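Local coordinates for protein signal recognition particle receptor subunit beta (Mus musculus, PDB 2FH5) that binds GTP as the beta subunit of the signal recognition particle receptor, helping target nascent secretory proteins to the endoplasmic reticulum membrane, at residues B[8-13]-B[56-61]; B[18-23]-B[83-88]. All coordinates share one frame; numbering follows the deposited sequence.

Contact 1 of 2, residues B[8-13]-B[56-61]; sequences RAVLFV and LTLIDL
Two neighbouring parallel strands of the central sheet of a P-loop GTPase meet here, 9-13 beside 55-60, in continuous register from Ala9–Thr57 to Phe12–Asp60; the short axes diverge by 22°. Five backbone bonds form the ladder, Thr57, Val10, Ile59 and Phe12 each bonding to the residues before and after their opposite number: Thr57 N to Arg8 O, Val10 N to Thr57 O, Ile59 N to Val10 O, Phe12 N to Ile59 O (2.9 Å) and Leu61 N to Phe12 O. The last continues the pairing just past the strand end at Asp60.

On one face of the sheet the Leu11 and Ile59 side chains run alongside each other. With Leu11 CG anti to the carbonyl carbon (chi1 -48°), the side chain runs back along its own strand and CD2 leans across to Ile59, 3.8 Å from both Ile59 CB and Ile59 CD1. The same Ile59 CD1 also reaches Ala9 CB, at 3.8 Å, so one methyl spans two residues of the opposing strand. At the C-terminal end the Leu61 side chain runs alongside Val13, CD1 3.8 Å from Val13 CG1.

The other face carries Val10, Phe12, Leu58 and Asp60. Leu58 CD2 lies near the plane of the Phe12 ring and touches its edge at CE1 (4.1 Å), not its face, while Ile59 O lies in the ring plane at the edge, 3.9 Å from Phe12 CD1. Asp60, on this same face, has its polar end engaged elsewhere: OD2 hydrogen-bonds Thr21 OG1, a magnesium ligand.

Helix 65-75 packs on the Leu11–Ile59 face through Leu72 and Phe75, helix 20-29 meets Phe12 and Leu58 through Leu27 and Phe24, and strand 79-87 flanks 9-13, bonding to Ala9, Leu11 and Val13.

Contact 2 of 2, residues B[18-23]-B[83-88]; sequences SGKTLL and VFVVDS. With MG (magnesium ion), chain C; GTP (guanosine-5'-triphosphate), chain D.
A buried packing contact joins the phosphate-binding loop and first helical turn, 18-23, to the C-terminal part of central strand 79-87, with no hydrogen bond between the two segments. Val85 carries it. Its CG2 meets Lys20 CG at 3.8 Å and, tip to tip, Leu23 CD1 at 4.0 Å, whereas CG1 lies against the backbone of Ser18, 3.5 Å from its O. Ser18 CB in turn rests on Val85 O at 3.4 Å, and its hydroxyl bonds to Leu15 O.

Ser18 to Thr21 are the end of the Walker A motif (P-loop), and the amides from Gly19 to Leu22 grip the nucleotide: Gly19 N and Lys20 N both donate to GTP O1B, Thr21 N to O2B and Leu22 N to O1A. Gly19, the N-cap, has phi 113°, a backbone conformation that suits glycine, and its CA lies 3.9 Å from GTP N7. Lys20 leaves the helix with CG anti to its carbonyl carbon, then bends at chi3 and chi4 (both -61°), which folds the ammonium back over the phosphates: NZ bridges GTP O1B (2.8 Å) and O3G (2.6 Å), and Gly14 O is a third partner. A methionine in its place would probably leave the beta- and gamma-phosphate oxygens without this bridging positive charge and Gly14 O without its donor. Thr21 OG1 binds the magnesium ion at 2.1 Å, joined by GTP O2B and O2G, two waters and Ser38. At the C-terminal end of the strand, Asp87 OD2 forms a salt bridge with Lys124 NZ of the GTP site.

In the fold
Contact 1 and contact 2 have centres about 12 Å apart and share one six-stranded mixed sheet, in which 9-13 lies between 55-60 and 79-87. Along the chain their segments alternate: 8-13, 18-23, 56-61, 83-88. Strand 9-13 runs directly into the phosphate loop and helix 20-29, so the strand pairing of contact 1 leads straight to the nucleotide grip of contact 2. The two also touch: Leu11 O and Val83 N, 2.7 Å apart, probably hydrogen-bond as part of the sheet, and Leu61 O packs against Lys20 CE. The C-terminal ends of these parallel strands all face the GTP and magnesium site.

Contact 1 of 2, residues B[8-13]-B[56-61]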
ATOM      1  N   ARG B   8      12.703  17.629   1.363  1.00 67.38           N
ATOM      2  CA  ARG B   8      11.415  17.584   0.610  1.00 66.15           C
ATOM      3  C   ARG B   8      10.829  16.167   0.455  1.00 63.01           C
ATOM      4  O   ARG B   8      11.394  15.176   0.906  1.00 60.17           O
ATOM      5  CB  ARG B   8      11.569  18.218  -0.777  1.00 66.91           C
ATOM      6  CG  ARG B   8      11.951  19.667  -0.770  1.00 73.41           C
ATOM      7  CD  ARG B   8      11.750  20.265  -2.135  1.00 77.15           C
ATOM      8  NE  ARG B   8      10.353  20.590  -2.394  1.00 81.28           N
ATOM      9  CZ  ARG B   8       9.905  21.085  -3.549  1.00 86.63           C
ATOM     10  NH1 ARG B   8      10.743  21.309  -4.554  1.00 87.18           N
ATOM     11  NH2 ARG B   8       8.620  21.367  -3.702  1.00 87.19           N
ATOM     12  N   ALA B   9       9.700  16.099  -0.235  1.00 59.19           N
ATOM     13  CA  ALA B   9       8.972  14.864  -0.410  1.00 55.38           C
ATOM     14  C   ALA B   9       9.371  13.953  -1.558  1.00 56.58           C
ATOM     15  O   ALA B   9       9.785  14.406  -2.634  1.00 57.40           O
ATOM     16  CB  ALA B   9       7.491  15.182  -0.513  1.00 50.44           C
ATOM     17  N   VAL B  10       9.251  12.652  -1.290  1.00 52.79           N
ATOM     18  CA  VAL B  10       9.499  11.611  -2.270  1.00 49.49           C
ATOM     19  C   VAL B  10       8.160  10.872  -2.397  1.00 50.06           C
ATOM     20  O   VAL B  10       7.673  10.297  -1.434  1.00 50.32           O
ATOM     21  CB  VAL B  10      10.540  10.584  -1.810  1.00 46.51           C
ATOM     22  CG1 VAL B  10      10.738   9.557  -2.917  1.00 39.47           C
ATOM     23  CG2 VAL B  10      11.849  11.274  -1.460  1.00 46.39           C
ATOM     24  N   LEU B  11       7.569  10.906  -3.584  1.00 47.53           N
ATOM     25  CA  LEU B  11       6.309  10.230  -3.827  1.00 44.26           C
ATOM     26  C   LEU B  11       6.476   8.803  -4.366  1.00 42.23           C
ATOM     27  O   LEU B  11       7.216   8.579  -5.321  1.00 47.86           O
ATOM     28  CB  LEU B  11       5.489  11.047  -4.824  1.00 41.51           C
ATOM     29  CG  LEU B  11       5.412  12.539  -4.505  1.00 43.01           C
ATOM     30  CD1 LEU B  11       4.467  13.220  -5.508  1.00 44.20           C
ATOM     31  CD2 LEU B  11       4.935  12.753  -3.078  1.00 43.72           C
ATOM     32  N   PHE B  12       5.815   7.833  -3.741  1.00 38.34           N
ATOM     33  CA  PHE B  12       5.855   6.455  -4.228  1.00 35.64           C
ATOM     34  C   PHE B  12       4.507   6.261  -4.940  1.00 42.39           C
ATOM     35  O   PHE B  12       3.437   6.434  -4.334  1.00 42.10           O
ATOM     36  CB  PHE B  12       5.988   5.467  -3.072  1.00 40.76           C
ATOM     37  CG  PHE B  12       7.353   5.445  -2.448  1.00 45.00           C
ATOM     38  CD1 PHE B  12       7.798   6.506  -1.666  1.00 48.10           C
ATOM     39  CD2 PHE B  12       8.221   4.385  -2.683  1.00 50.76           C
ATOM     40  CE1 PHE B  12       9.095   6.514  -1.129  1.00 47.49           C
ATOM     41  CE2 PHE B  12       9.515   4.389  -2.148  1.00 51.32           C
ATOM     42  CZ  PHE B  12       9.947   5.460  -1.369  1.00 45.02           C
ATOM     43  N   VAL B  13       4.557   5.935  -6.227  1.00 38.37           N
ATOM     44  CA  VAL B  13       3.349   5.772  -7.018  1.00 34.27           C
ATOM     45  C   VAL B  13       3.492   4.503  -7.824  1.00 32.74           C
ATOM     46  O   VAL B  13       4.597   4.012  -7.982  1.00 39.78           O
ATOM     47  CB  VAL B  13       3.142   6.975  -8.001  1.00 36.98           C
ATOM     48  CG1 VAL B  13       2.945   8.298  -7.223  1.00 30.51           C
ATOM     49  CG2 VAL B  13       4.333   7.077  -8.947  1.00 38.30           C
ATOM     50  N   LEU B  56      14.061  13.210   4.489  1.00 67.20           N
ATOM     51  CA  LEU B  56      13.125  13.293   3.369  1.00 61.70           C
ATOM     52  C   LEU B  56      11.733  12.915   3.916  1.00 56.55           C
ATOM     53  O   LEU B  56      11.625  12.241   4.935  1.00 57.73           O
ATOM     54  CB  LEU B  56      13.540  12.301   2.269  1.00 55.16           C
ATOM     55  CG  LEU B  56      14.855  12.536   1.509  1.00 52.77           C
ATOM     56  CD1 LEU B  56      15.247  11.295   0.712  1.00 43.06           C
ATOM     57  CD2 LEU B  56      14.683  13.741   0.572  1.00 45.76           C
ATOM     58  N   THR B  57      10.670  13.378   3.282  1.00 51.77           N
ATOM     59  CA  THR B  57       9.339  12.984   3.723  1.00 51.47           C
ATOM     60  C   THR B  57       8.794  11.958   2.724  1.00 49.36           C
ATOM     61  O   THR B  57       8.396  12.319   1.625  1.00 50.55           O
ATOM     62  CB  THR B  57       8.360  14.160   3.770  1.00 52.81           C
ATOM     63  OG1 THR B  57       8.713  15.017   4.852  1.00 57.48           O
ATOM     64  CG2 THR B  57       6.930  13.663   3.984  1.00 54.03           C
ATOM     65  N   LEU B  58       8.813  10.679   3.082  1.00 47.11           N
ATOM     66  CA  LEU B  58       8.280   9.668   2.178  1.00 42.99           C
ATOM     67  C   LEU B  58       6.759   9.776   2.220  1.00 41.40           C
ATOM     68  O   LEU B  58       6.173   9.905   3.303  1.00 41.15           O
ATOM     69  CB  LEU B  58       8.706   8.267   2.619  1.00 41.36           C
ATOM     70  CG  LEU B  58      10.186   8.026   2.939  1.00 46.59           C
ATOM     71  CD1 LEU B  58      10.417   6.542   3.149  1.00 40.83           C
ATOM     72  CD2 LEU B  58      11.077   8.514   1.802  1.00 46.22           C
ATOM     73  N   ILE B  59       6.135   9.767   1.041  1.00 37.88           N
ATOM     74  CA  ILE B  59       4.681   9.822   0.905  1.00 39.11           C
ATOM     75  C   ILE B  59       4.242   8.662   0.006  1.00 44.56           C
ATOM     76  O   ILE B  59       4.592   8.608  -1.178  1.00 49.93           O
ATOM     77  CB  ILE B  59       4.215  11.123   0.261  1.00 39.97           C
ATOM     78  CG1 ILE B  59       4.587  12.313   1.144  1.00 38.19           C
ATOM     79  CG2 ILE B  59       2.725  11.082   0.029  1.00 37.81           C
ATOM     80  CD1 ILE B  59       4.124  13.653   0.552  1.00 41.37           C
ATOM     81  N   ASP B  60       3.496   7.727   0.588  1.00 43.61           N
ATOM     82  CA  ASP B  60       3.001   6.538  -0.104  1.00 42.18           C
ATOM     83  C   ASP B  60       1.648   6.867  -0.707  1.00 38.73           C
ATOM     84  O   ASP B  60       0.726   7.135   0.028  1.00 43.21           O
ATOM     85  CB  ASP B  60       2.900   5.398   0.933  1.00 45.67           C
ATOM     86  CG  ASP B  60       2.112   4.159   0.436  1.00 53.98           C
ATOM     87  OD1 ASP B  60       2.189   3.809  -0.760  1.00 50.61           O
ATOM     88  OD2 ASP B  60       1.418   3.513   1.275  1.00 62.89           O
ATOM     89  N   LEU B  61       1.515   6.842  -2.031  1.00 40.33           N
ATOM     90  CA  LEU B  61       0.220   7.174  -2.670  1.00 38.55           C
ATOM     91  C   LEU B  61      -0.556   5.960  -3.181  1.00 40.45           C
ATOM     92  O   LEU B  61      -0.009   5.096  -3.835  1.00 42.91           O
ATOM     93  CB  LEU B  61       0.411   8.176  -3.830  1.00 34.82           C
ATOM     94  CG  LEU B  61       1.060   9.544  -3.510  1.00 40.36           C
ATOM     95  CD1 LEU B  61       1.091  10.439  -4.742  1.00 35.60           C
ATOM     96  CD2 LEU B  61       0.277  10.240  -2.402  1.00 36.60           C
TER

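Contact 2 of 2, residues B[18-23]-B[83-88]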
ATOM      1  N   SER B  18       1.824  -3.013  -6.523  1.00 33.70           N
ATOM      2  CA  SER B  18       3.193  -3.005  -7.026  1.00 39.59           C
ATOM      3  C   SER B  18       4.164  -3.142  -5.828  1.00 40.60           C
ATOM      4  O   SER B  18       5.287  -3.597  -5.990  1.00 42.10           O
ATOM      5  CB  SER B  18       3.463  -1.748  -7.856  1.00 37.97           C
ATOM      6  OG  SER B  18       3.078  -0.580  -7.167  1.00 37.03           O
ATOM      7  N   GLY B  19       3.685  -2.780  -4.630  1.00 39.35           N
ATOM      8  CA  GLY B  19       4.471  -2.898  -3.412  1.00 36.30           C
ATOM      9  C   GLY B  19       4.856  -1.579  -2.759  1.00 38.68           C
ATOM     10  O   GLY B  19       5.810  -1.530  -1.984  1.00 43.91           O
ATOM     11  N   LYS B  20       4.124  -0.513  -3.055  1.00 32.05           N
ATOM     12  CA  LYS B  20       4.465   0.804  -2.519  1.00 36.86           C
ATOM     13  C   LYS B  20       4.459   0.851  -1.011  1.00 40.94           C
ATOM     14  O   LYS B  20       5.407   1.339  -0.405  1.00 42.80           O
ATOM     15  CB  LYS B  20       3.520   1.901  -3.070  1.00 32.68           C
ATOM     16  CG  LYS B  20       3.573   2.079  -4.605  1.00 32.61           C
ATOM     17  CD  LYS B  20       2.490   3.060  -5.125  1.00 33.32           C
ATOM     18  CE  LYS B  20       1.063   2.593  -4.824  1.00 36.43           C
ATOM     19  NZ  LYS B  20       0.721   1.283  -5.441  1.00 32.36           N
ATOM     20  N   THR B  21       3.403   0.324  -0.394  1.00 42.85           N
ATOM     21  CA  THR B  21       3.324   0.368   1.045  1.00 38.06           C
ATOM     22  C   THR B  21       4.353  -0.507   1.727  1.00 39.02           C
ATOM     23  O   THR B  21       4.896  -0.098   2.744  1.00 38.59           O
ATOM     24  CB  THR B  21       1.921   0.010   1.525  1.00 35.38           C
ATOM     25  OG1 THR B  21       1.012   0.933   0.941  1.00 36.00           O
ATOM     26  CG2 THR B  21       1.803   0.167   3.045  1.00 28.73           C
ATOM     27  N   LEU B  22       4.622  -1.700   1.187  1.00 39.25           N
ATOM     28  CA  LEU B  22       5.609  -2.556   1.822  1.00 39.57           C
ATOM     29  C   LEU B  22       7.004  -1.923   1.724  1.00 42.48           C
ATOM     30  O   LEU B  22       7.744  -1.965   2.695  1.00 46.92           O
ATOM     31  CB  LEU B  22       5.618  -3.957   1.230  1.00 35.29           C
ATOM     32  CG  LEU B  22       6.478  -4.898   2.095  1.00 39.65           C
ATOM     33  CD1 LEU B  22       6.052  -4.790   3.530  1.00 30.64           C
ATOM     34  CD2 LEU B  22       6.358  -6.354   1.641  1.00 34.48           C
ATOM     35  N   LEU B  23       7.355  -1.315   0.586  1.00 39.83           N
ATOM     36  CA  LEU B  23       8.666  -0.663   0.464  1.00 41.53           C
ATOM     37  C   LEU B  23       8.752   0.449   1.487  1.00 42.18           C
ATOM     38  O   LEU B  23       9.754   0.606   2.165  1.00 44.00           O
ATOM     39  CB  LEU B  23       8.863  -0.050  -0.919  1.00 43.97           C
ATOM     40  CG  LEU B  23       9.230  -0.990  -2.054  1.00 42.00           C
ATOM     41  CD1 LEU B  23       9.337  -0.210  -3.337  1.00 44.63           C
ATOM     42  CD2 LEU B  23      10.545  -1.664  -1.725  1.00 45.28           C
ATOM     43  N   VAL B  83       9.214   7.940  -7.032  1.00 40.42           N
ATOM     44  CA  VAL B  83       9.625   6.547  -7.214  1.00 35.60           C
ATOM     45  C   VAL B  83       8.404   5.858  -7.759  1.00 39.77           C
ATOM     46  O   VAL B  83       7.358   5.787  -7.087  1.00 43.86           O
ATOM     47  CB  VAL B  83       9.990   5.860  -5.900  1.00 36.71           C
ATOM     48  CG1 VAL B  83      10.386   4.394  -6.167  1.00 31.80           C
ATOM     49  CG2 VAL B  83      11.130   6.618  -5.226  1.00 37.81           C
ATOM     50  N   PHE B  84       8.510   5.393  -8.992  1.00 37.30           N
ATOM     51  CA  PHE B  84       7.399   4.706  -9.625  1.00 35.56           C
ATOM     52  C   PHE B  84       7.695   3.223  -9.414  1.00 38.20           C
ATOM     53  O   PHE B  84       8.660   2.683  -9.972  1.00 39.09           O
ATOM     54  CB  PHE B  84       7.338   5.073 -11.124  1.00 35.77           C
ATOM     55  CG  PHE B  84       6.111   4.566 -11.838  1.00 33.12           C
ATOM     56  CD1 PHE B  84       6.004   3.221 -12.219  1.00 33.55           C
ATOM     57  CD2 PHE B  84       5.054   5.426 -12.115  1.00 35.88           C
ATOM     58  CE1 PHE B  84       4.850   2.742 -12.871  1.00 33.22           C
ATOM     59  CE2 PHE B  84       3.881   4.963 -12.771  1.00 34.56           C
ATOM     60  CZ  PHE B  84       3.781   3.623 -13.149  1.00 36.12           C
ATOM     61  N   VAL B  85       6.874   2.571  -8.591  1.00 36.25           N
ATOM     62  CA  VAL B  85       7.057   1.151  -8.289  1.00 36.09           C
ATOM     63  C   VAL B  85       6.401   0.204  -9.291  1.00 37.80           C
ATOM     64  O   VAL B  85       5.266   0.398  -9.704  1.00 42.00           O
ATOM     65  CB  VAL B  85       6.529   0.851  -6.900  1.00 38.02           C
ATOM     66  CG1 VAL B  85       6.861  -0.566  -6.528  1.00 35.03           C
ATOM     67  CG2 VAL B  85       7.105   1.858  -5.910  1.00 29.92           C
ATOM     68  N   VAL B  86       7.127  -0.833  -9.670  1.00 42.47           N
ATOM     69  CA  VAL B  86       6.645  -1.812 -10.643  1.00 40.17           C
ATOM     70  C   VAL B  86       6.737  -3.257 -10.131  1.00 43.93           C
ATOM     71  O   VAL B  86       7.780  -3.677  -9.629  1.00 50.26           O
ATOM     72  CB  VAL B  86       7.478  -1.725 -11.948  1.00 37.65           C
ATOM     73  CG1 VAL B  86       6.982  -2.746 -12.988  1.00 34.59           C
ATOM     74  CG2 VAL B  86       7.405  -0.328 -12.491  1.00 39.67           C
ATOM     75  N   ASP B  87       5.652  -4.010 -10.246  1.00 42.26           N
ATOM     76  CA  ASP B  87       5.668  -5.401  -9.845  1.00 41.77           C
ATOM     77  C   ASP B  87       6.411  -6.085 -10.994  1.00 43.07           C
ATOM     78  O   ASP B  87       5.837  -6.298 -12.057  1.00 45.28           O
ATOM     79  CB  ASP B  87       4.238  -5.955  -9.760  1.00 43.45           C
ATOM     80  CG  ASP B  87       4.194  -7.432  -9.350  1.00 48.41           C
ATOM     81  OD1 ASP B  87       5.046  -8.202  -9.834  1.00 45.90           O
ATOM     82  OD2 ASP B  87       3.299  -7.829  -8.556  1.00 52.15           O
ATOM     83  N   SER B  88       7.673  -6.437 -10.782  1.00 41.76           N
ATOM     84  CA  SER B  88       8.466  -7.072 -11.832  1.00 43.66           C
ATOM     85  C   SER B  88       8.022  -8.479 -12.258  1.00 44.47           C
ATOM     86  O   SER B  88       8.294  -8.922 -13.381  1.00 43.93           O
ATOM     87  CB  SER B  88       9.923  -7.071 -11.398  1.00 42.63           C
ATOM     88  OG  SER B  88      10.306  -5.739 -11.075  1.00 49.04           O
TER
HETATM   89 MG    MG C 270      -0.566   0.656  -0.499  1.00 39.23          MG
HETATM   90  PG  GTP D 301      -1.981  -0.274  -3.286  1.00 36.00           P
HETATM   91  O1G GTP D 301      -3.160  -0.973  -3.765  1.00 39.61           O
HETATM   92  O2G GTP D 301      -2.123   0.224  -1.885  1.00 37.02           O
HETATM   93  O3G GTP D 301      -1.590   0.863  -4.254  1.00 49.85           O
HETATM   94  O3B GTP D 301      -0.787  -1.520  -3.275  1.00 40.04           O
HETATM   95  PB  GTP D 301       0.675  -1.372  -2.843  1.00 38.06           P
HETATM   96  O1B GTP D 301       1.532  -1.022  -4.015  1.00 41.06           O
HETATM   97  O2B GTP D 301       0.888  -0.412  -1.689  1.00 40.34           O
HETATM   98  O3A GTP D 301       0.975  -2.890  -2.448  1.00 39.75           O
HETATM   99  PA  GTP D 301       1.492  -3.490  -1.087  1.00 36.81           P
HETATM  100  O1A GTP D 301       2.645  -2.806  -0.591  1.00 36.06           O
HETATM  101  O2A GTP D 301       0.374  -3.542  -0.083  1.00 34.64           O
HETATM  102  O5' GTP D 301       1.934  -4.906  -1.644  1.00 35.00           O
HETATM  103  C5' GTP D 301       0.937  -5.757  -2.182  1.00 33.36           C
HETATM  104  C4' GTP D 301       1.289  -7.210  -1.864  1.00 33.45           C
HETATM  105  O4' GTP D 301       2.563  -7.571  -2.441  1.00 34.43           O
HETATM  106  C3' GTP D 301       1.444  -7.504  -0.368  1.00 38.55           C
HETATM  107  O3' GTP D 301       0.890  -8.810  -0.037  1.00 44.29           O
HETATM  108  C2' GTP D 301       2.931  -7.448  -0.161  1.00 38.28           C
HETATM  109  O2' GTP D 301       3.415  -8.084   1.039  1.00 39.69           O
HETATM  110  C1' GTP D 301       3.494  -8.024  -1.461  1.00 35.12           C
HETATM  111  N9  GTP D 301       4.791  -7.497  -1.845  1.00 42.72           N
HETATM  112  C8  GTP D 301       5.165  -6.149  -1.873  1.00 39.50           C
HETATM  113  N7  GTP D 301       6.426  -6.027  -2.281  1.00 44.55           N
HETATM  114  C5  GTP D 301       6.897  -7.335  -2.530  1.00 45.67           C
HETATM  115  C6  GTP D 301       8.125  -7.855  -2.980  1.00 44.49           C
HETATM  116  O6  GTP D 301       9.148  -7.277  -3.291  1.00 45.32           O
HETATM  117  N1  GTP D 301       8.228  -9.267  -3.107  1.00 43.92           N
HETATM  118  C2  GTP D 301       7.188 -10.128  -2.809  1.00 43.05           C
HETATM  119  N2  GTP D 301       7.380 -11.470  -2.941  1.00 36.06           N
HETATM  120  N3  GTP D 301       6.002  -9.617  -2.384  1.00 44.60           N
HETATM  121  C4  GTP D 301       5.872  -8.239  -2.245  1.00 43.84           C
HETATM  122  O   HOH W   1      -0.129   2.474  -1.451  1.00 43.47           O
HETATM  123  O   HOH W   2      -0.878  -1.182   0.440  1.00 36.23           O